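Local coordinates for protein possible TctC subunit of the Tripartite Tricarboxylate Transport(TTT) Family (Rhodopseudomonas palustris, PDB 6HKE) that binds either enantiomer of malate and probably delivers it, as the periplasmic substrate-binding component, to a tripartite tricarboxylate transporter, at residues V150-L162 and A228-G240. The protein carries 2 engineered substitutions. Numbering follows the deposited sequence.
Sequences VSYASCLLLNRLL and AGLPGFQVGAWTG. With LMR ((2S)-2-hydroxybutanedioic acid), chain E; MLT (D-malate), chain D.
Leu158 sets its CD1 methyl squarely over one face of the Phe233 ring, a CH-pi contact 4.0 Å from the centroid and only 4° off the normal. At the ring's edge, near its plane, the backbone O of Ser154 lies 3.4 Å from Phe233 CE1, while Leu157 CD2 and Leu161 CD1 approach obliquely. In this type II periplasmic binding protein, helix 150-162 packs against the loop that leads into strand 236-244, and the malate site lies at the N-terminal end of the helix. With CG anti to the backbone N (chi1 -173°), the Phe233 ring reaches the helix although its CB does not point there; strand 188-192 adds Cys190 to its surroundings. Replacing Phe233 by alanine would probably leave Leu158 CD1 without the ring face it rests on and open a gap between the helix and the loop. Past the ring, the type I turn from Leu230 to Phe233 presents Leu230, whose CD2 meets Leu158 CD1 and Leu162 CD2 and lies 4.0 Å from Leu161 CB. Leu161 CD1 drops onto the turn's backbone, 3.5 Å from Phe233 N and beside the carbonyl carbon of Gly232. Toward the ligand, the side chains of Leu157 and Val235 run antiparallel alongside each other, meeting at Leu157 CD2 and Val235 CG2 (3.9 Å), and Val150 CG1 faces Ala237 CB. No hydrogen bond joins the two segments; the contacts between them are mostly apolar. At the helix start, the backbone N atoms of Val150 and Ser151 each donate to a carboxylate oxygen of either malate enantiomer, where the helix dipole probably helps to hold the negative charge. One turn on, Ser154 OG touches Val235 CG1 at 3.3 Å while donating to Val150 O at 2.9 Å from above the carbonyl plane, making this oxygen, which also accepts from Ser154 N, a double acceptor.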
loop_
_atom_site.group_PDB
_atom_site.type_symbol
_atom_site.label_atom_id
_atom_site.label_comp_id
_atom_site.label_asym_id
_atom_site.label_seq_id
_atom_site.Cartn_x
_atom_site.Cartn_y
_atom_site.Cartn_z
ATOM N N VAL A 150 2.987 4.210 -0.952
ATOM C CA VAL A 150 2.556 3.724 -2.287
ATOM C C VAL A 150 2.063 4.929 -3.088
ATOM O O VAL A 150 2.385 5.001 -4.284
ATOM C CB VAL A 150 1.437 2.675 -2.157
ATOM C CG1 VAL A 150 0.846 2.354 -3.514
ATOM C CG2 VAL A 150 1.916 1.408 -1.470
ATOM N N SER A 151 1.255 5.783 -2.455
ATOM C CA SER A 151 0.630 6.962 -3.094
ATOM C C SER A 151 1.744 7.829 -3.680
ATOM O O SER A 151 1.588 8.249 -4.832
ATOM C CB SER A 151 -0.265 7.750 -2.149
ATOM O OG SER A 151 0.387 8.043 -0.913
ATOM N N TYR A 152 2.836 8.034 -2.942
ATOM C CA TYR A 152 3.986 8.873 -3.387
ATOM C C TYR A 152 4.710 8.148 -4.522
ATOM O O TYR A 152 4.883 8.723 -5.589
ATOM C CB TYR A 152 4.965 9.207 -2.253
ATOM C CG TYR A 152 6.167 9.991 -2.709
ATOM C CD1 TYR A 152 6.052 11.339 -3.028
ATOM C CD2 TYR A 152 7.403 9.386 -2.882
ATOM C CE1 TYR A 152 7.140 12.070 -3.477
ATOM C CE2 TYR A 152 8.504 10.102 -3.321
ATOM C CZ TYR A 152 8.368 11.448 -3.618
ATOM O OH TYR A 152 9.426 12.172 -4.066
ATOM N N ALA A 153 5.111 6.902 -4.291
ATOM C CA ALA A 153 5.865 6.099 -5.278
ATOM C C ALA A 153 5.085 6.082 -6.595
ATOM O O ALA A 153 5.685 6.414 -7.636
ATOM C CB ALA A 153 6.126 4.713 -4.744
ATOM N N SER A 154 3.790 5.748 -6.549
ATOM C CA SER A 154 2.886 5.717 -7.728
ATOM C C SER A 154 2.776 7.095 -8.428
ATOM O O SER A 154 2.812 7.115 -9.665
ATOM C CB SER A 154 1.550 5.185 -7.332
ATOM O OG SER A 154 1.687 3.872 -6.834
ATOM N N CYS A 155 2.641 8.214 -7.696
ATOM C CA CYS A 155 2.459 9.567 -8.290
ATOM C C CYS A 155 3.795 10.043 -8.873
ATOM O O CYS A 155 3.796 10.674 -9.945
ATOM C CB CYS A 155 1.827 10.553 -7.309
ATOM S SG CYS A 155 2.973 11.477 -6.242
ATOM N N LEU A 156 4.908 9.700 -8.240
ATOM C CA LEU A 156 6.245 10.017 -8.802
ATOM C C LEU A 156 6.435 9.247 -10.123
ATOM O O LEU A 156 6.998 9.828 -11.080
ATOM C CB LEU A 156 7.309 9.682 -7.756
ATOM C CG LEU A 156 8.743 9.987 -8.177
ATOM C CD1 LEU A 156 9.579 10.416 -6.982
ATOM C CD2 LEU A 156 9.369 8.782 -8.868
ATOM N N LEU A 157 5.971 7.996 -10.199
ATOM C CA LEU A 157 6.108 7.193 -11.431
ATOM C C LEU A 157 5.271 7.838 -12.534
ATOM O O LEU A 157 5.812 8.068 -13.638
ATOM C CB LEU A 157 5.651 5.757 -11.195
ATOM C CG LEU A 157 5.718 4.885 -12.448
ATOM C CD1 LEU A 157 7.098 4.965 -13.097
ATOM C CD2 LEU A 157 5.365 3.449 -12.129
ATOM N N LEU A 158 3.996 8.105 -12.239
ATOM C CA LEU A 158 3.048 8.758 -13.176
ATOM C C LEU A 158 3.607 10.121 -13.623
ATOM O O LEU A 158 3.724 10.337 -14.838
ATOM C CB LEU A 158 1.691 8.873 -12.477
ATOM C CG LEU A 158 0.599 9.601 -13.252
ATOM C CD1 LEU A 158 0.102 8.777 -14.422
ATOM C CD2 LEU A 158 -0.545 9.936 -12.317
ATOM N N ASN A 159 3.968 10.998 -12.688
ATOM C CA ASN A 159 4.450 12.369 -13.006
ATOM C C ASN A 159 5.730 12.313 -13.858
ATOM O O ASN A 159 5.847 13.150 -14.772
ATOM C CB ASN A 159 4.630 13.206 -11.743
ATOM C CG ASN A 159 3.309 13.526 -11.090
ATOM O OD1 ASN A 159 2.239 13.254 -11.638
ATOM N ND2 ASN A 159 3.378 14.093 -9.907
ATOM N N ARG A 160 6.637 11.365 -13.609
ATOM C CA ARG A 160 7.882 11.185 -14.416
ATOM C C ARG A 160 7.565 10.643 -15.812
ATOM O O ARG A 160 8.283 11.009 -16.756
ATOM C CB ARG A 160 8.868 10.229 -13.748
ATOM C CG ARG A 160 9.800 10.957 -12.798
ATOM C CD ARG A 160 10.702 10.018 -12.036
ATOM N NE ARG A 160 11.246 10.732 -10.889
ATOM C CZ ARG A 160 12.529 10.815 -10.570
ATOM N NH1 ARG A 160 13.454 10.208 -11.300
ATOM N NH2 ARG A 160 12.876 11.493 -9.491
ATOM N N LEU A 161 6.566 9.770 -15.926
ATOM C CA LEU A 161 6.101 9.241 -17.223
ATOM C C LEU A 161 5.516 10.395 -18.042
ATOM O O LEU A 161 5.847 10.479 -19.237
ATOM C CB LEU A 161 5.088 8.118 -16.973
ATOM C CG LEU A 161 5.710 6.784 -16.570
ATOM C CD1 LEU A 161 4.644 5.769 -16.199
ATOM C CD2 LEU A 161 6.602 6.249 -17.681
ATOM N N LEU A 162 4.719 11.265 -17.411
ATOM C CA LEU A 162 4.018 12.391 -18.084
ATOM C C LEU A 162 4.903 13.642 -18.107
ATOM O O LEU A 162 4.489 14.632 -18.712
ATOM C CB LEU A 162 2.711 12.694 -17.347
ATOM C CG LEU A 162 1.628 11.621 -17.380
ATOM C CD1 LEU A 162 0.422 12.102 -16.603
ATOM C CD2 LEU A 162 1.224 11.269 -18.797
ATOM N N ALA A 228 -4.892 3.218 -22.317
ATOM C CA ALA A 228 -4.999 4.698 -22.345
ATOM C C ALA A 228 -3.662 5.356 -22.745
ATOM O O ALA A 228 -3.586 6.605 -22.661
ATOM C CB ALA A 228 -5.495 5.205 -21.005
ATOM N N GLY A 229 -2.662 4.571 -23.175
ATOM C CA GLY A 229 -1.427 5.043 -23.840
ATOM C C GLY A 229 -0.193 5.089 -22.939
ATOM O O GLY A 229 0.873 5.453 -23.463
ATOM N N LEU A 230 -0.274 4.709 -21.653
ATOM C CA LEU A 230 0.864 4.844 -20.702
ATOM C C LEU A 230 1.193 3.489 -20.087
ATOM O O LEU A 230 1.002 3.273 -18.892
ATOM C CB LEU A 230 0.510 5.899 -19.643
ATOM C CG LEU A 230 1.703 6.647 -19.047
ATOM C CD1 LEU A 230 2.370 7.539 -20.092
ATOM C CD2 LEU A 230 1.268 7.479 -17.856
ATOM N N PRO A 231 1.706 2.524 -20.883
ATOM C CA PRO A 231 1.924 1.164 -20.392
ATOM C C PRO A 231 2.982 1.080 -19.276
ATOM O O PRO A 231 2.957 0.122 -18.534
ATOM C CB PRO A 231 2.338 0.400 -21.663
ATOM C CG PRO A 231 2.949 1.457 -22.554
ATOM C CD PRO A 231 2.101 2.685 -22.297
ATOM N N GLY A 232 3.845 2.092 -19.139
ATOM C CA GLY A 232 4.841 2.141 -18.053
ATOM C C GLY A 232 4.189 2.281 -16.685
ATOM O O GLY A 232 4.871 2.057 -15.683
ATOM N N PHE A 233 2.926 2.712 -16.619
ATOM C CA PHE A 233 2.252 2.990 -15.326
ATOM C C PHE A 233 1.588 1.704 -14.822
ATOM O O PHE A 233 0.386 1.553 -15.024
ATOM C CB PHE A 233 1.304 4.178 -15.479
ATOM C CG PHE A 233 0.704 4.626 -14.175
ATOM C CD1 PHE A 233 1.516 4.957 -13.109
ATOM C CD2 PHE A 233 -0.668 4.690 -14.010
ATOM C CE1 PHE A 233 0.963 5.350 -11.903
ATOM C CE2 PHE A 233 -1.220 5.104 -12.810
ATOM C CZ PHE A 233 -0.403 5.429 -11.756
ATOM N N GLN A 234 2.385 0.797 -14.240
ATOM C CA GLN A 234 1.937 -0.477 -13.606
ATOM C C GLN A 234 2.524 -0.559 -12.198
ATOM O O GLN A 234 3.735 -0.650 -12.058
ATOM C CB GLN A 234 2.333 -1.740 -14.379
ATOM C CG GLN A 234 1.982 -1.671 -15.858
ATOM C CD GLN A 234 1.320 -2.922 -16.380
ATOM O OE1 GLN A 234 1.633 -4.037 -15.952
ATOM N NE2 GLN A 234 0.401 -2.733 -17.319
ATOM N N VAL A 235 1.651 -0.571 -11.205
ATOM C CA VAL A 235 2.018 -0.641 -9.773
ATOM C C VAL A 235 1.129 -1.720 -9.152
ATOM O O VAL A 235 -0.116 -1.547 -9.113
ATOM C CB VAL A 235 1.886 0.739 -9.099
ATOM C CG1 VAL A 235 2.270 0.680 -7.636
ATOM C CG2 VAL A 235 2.709 1.802 -9.810
ATOM N N GLY A 236 1.741 -2.842 -8.785
ATOM C CA GLY A 236 1.109 -3.898 -7.980
ATOM C C GLY A 236 1.507 -3.680 -6.542
ATOM O O GLY A 236 2.713 -3.873 -6.237
ATOM N N ALA A 237 0.575 -3.183 -5.726
ATOM C CA ALA A 237 0.831 -2.823 -4.321
ATOM C C ALA A 237 0.635 -4.064 -3.462
ATOM O O ALA A 237 -0.504 -4.407 -3.153
ATOM C CB ALA A 237 -0.078 -1.699 -3.891
ATOM N N TRP A 238 1.722 -4.705 -3.074
ATOM C CA TRP A 238 1.697 -5.816 -2.095
ATOM C C TRP A 238 1.748 -5.194 -0.705
ATOM O O TRP A 238 2.357 -4.104 -0.529
ATOM C CB TRP A 238 2.836 -6.809 -2.337
ATOM C CG TRP A 238 4.181 -6.177 -2.505
ATOM C CD1 TRP A 238 4.784 -5.820 -3.676
ATOM C CD2 TRP A 238 5.110 -5.860 -1.455
ATOM N NE1 TRP A 238 6.022 -5.287 -3.423
ATOM C CE2 TRP A 238 6.248 -5.302 -2.069
ATOM C CE3 TRP A 238 5.083 -5.982 -0.063
ATOM C CZ2 TRP A 238 7.337 -4.839 -1.333
ATOM C CZ3 TRP A 238 6.176 -5.570 0.662
ATOM C CH2 TRP A 238 7.287 -5.000 0.031
ATOM N N THR A 239 1.076 -5.838 0.235
ATOM C CA THR A 239 1.152 -5.498 1.670
ATOM C C THR A 239 1.656 -6.745 2.393
ATOM O O THR A 239 1.199 -7.839 2.048
ATOM C CB THR A 239 -0.199 -4.941 2.119
ATOM O OG1 THR A 239 -0.278 -3.645 1.515
ATOM C CG2 THR A 239 -0.359 -4.872 3.624
ATOM N N GLY A 240 2.553 -6.564 3.363
ATOM C CA GLY A 240 3.213 -7.670 4.063
ATOM C C GLY A 240 3.241 -7.486 5.566
ATOM O O GLY A 240 3.248 -6.316 6.051
HETATM C C1 LMR E . 0.147 4.596 1.001
HETATM O O1A LMR E . 1.231 4.198 1.456
HETATM O O1B LMR E . 0.023 5.275 -0.052
HETATM C C2 LMR E . -1.125 4.211 1.772
HETATM O O2 LMR E . -1.231 2.826 2.081
HETATM C C3 LMR E . -1.269 4.973 3.093
HETATM C C4 LMR E . -2.384 4.299 3.873
HETATM O O4A LMR E . -3.422 4.954 4.082
HETATM O O4B LMR E . -2.230 3.105 4.232
HETATM C C1 MLT D . 0.299 4.443 1.243
HETATM O O1 MLT D . 1.370 3.832 1.035
HETATM O O2 MLT D . -0.084 5.338 0.456
HETATM C C2 MLT D . -0.496 4.106 2.484
HETATM O O3 MLT D . -0.768 2.709 2.718
HETATM C C3 MLT D . -1.869 4.708 2.449
HETATM C C4 MLT D . -2.460 4.302 3.774
HETATM O O4 MLT D . -2.463 3.088 4.115
HETATM O O5 MLT D . -2.887 5.235 4.485
#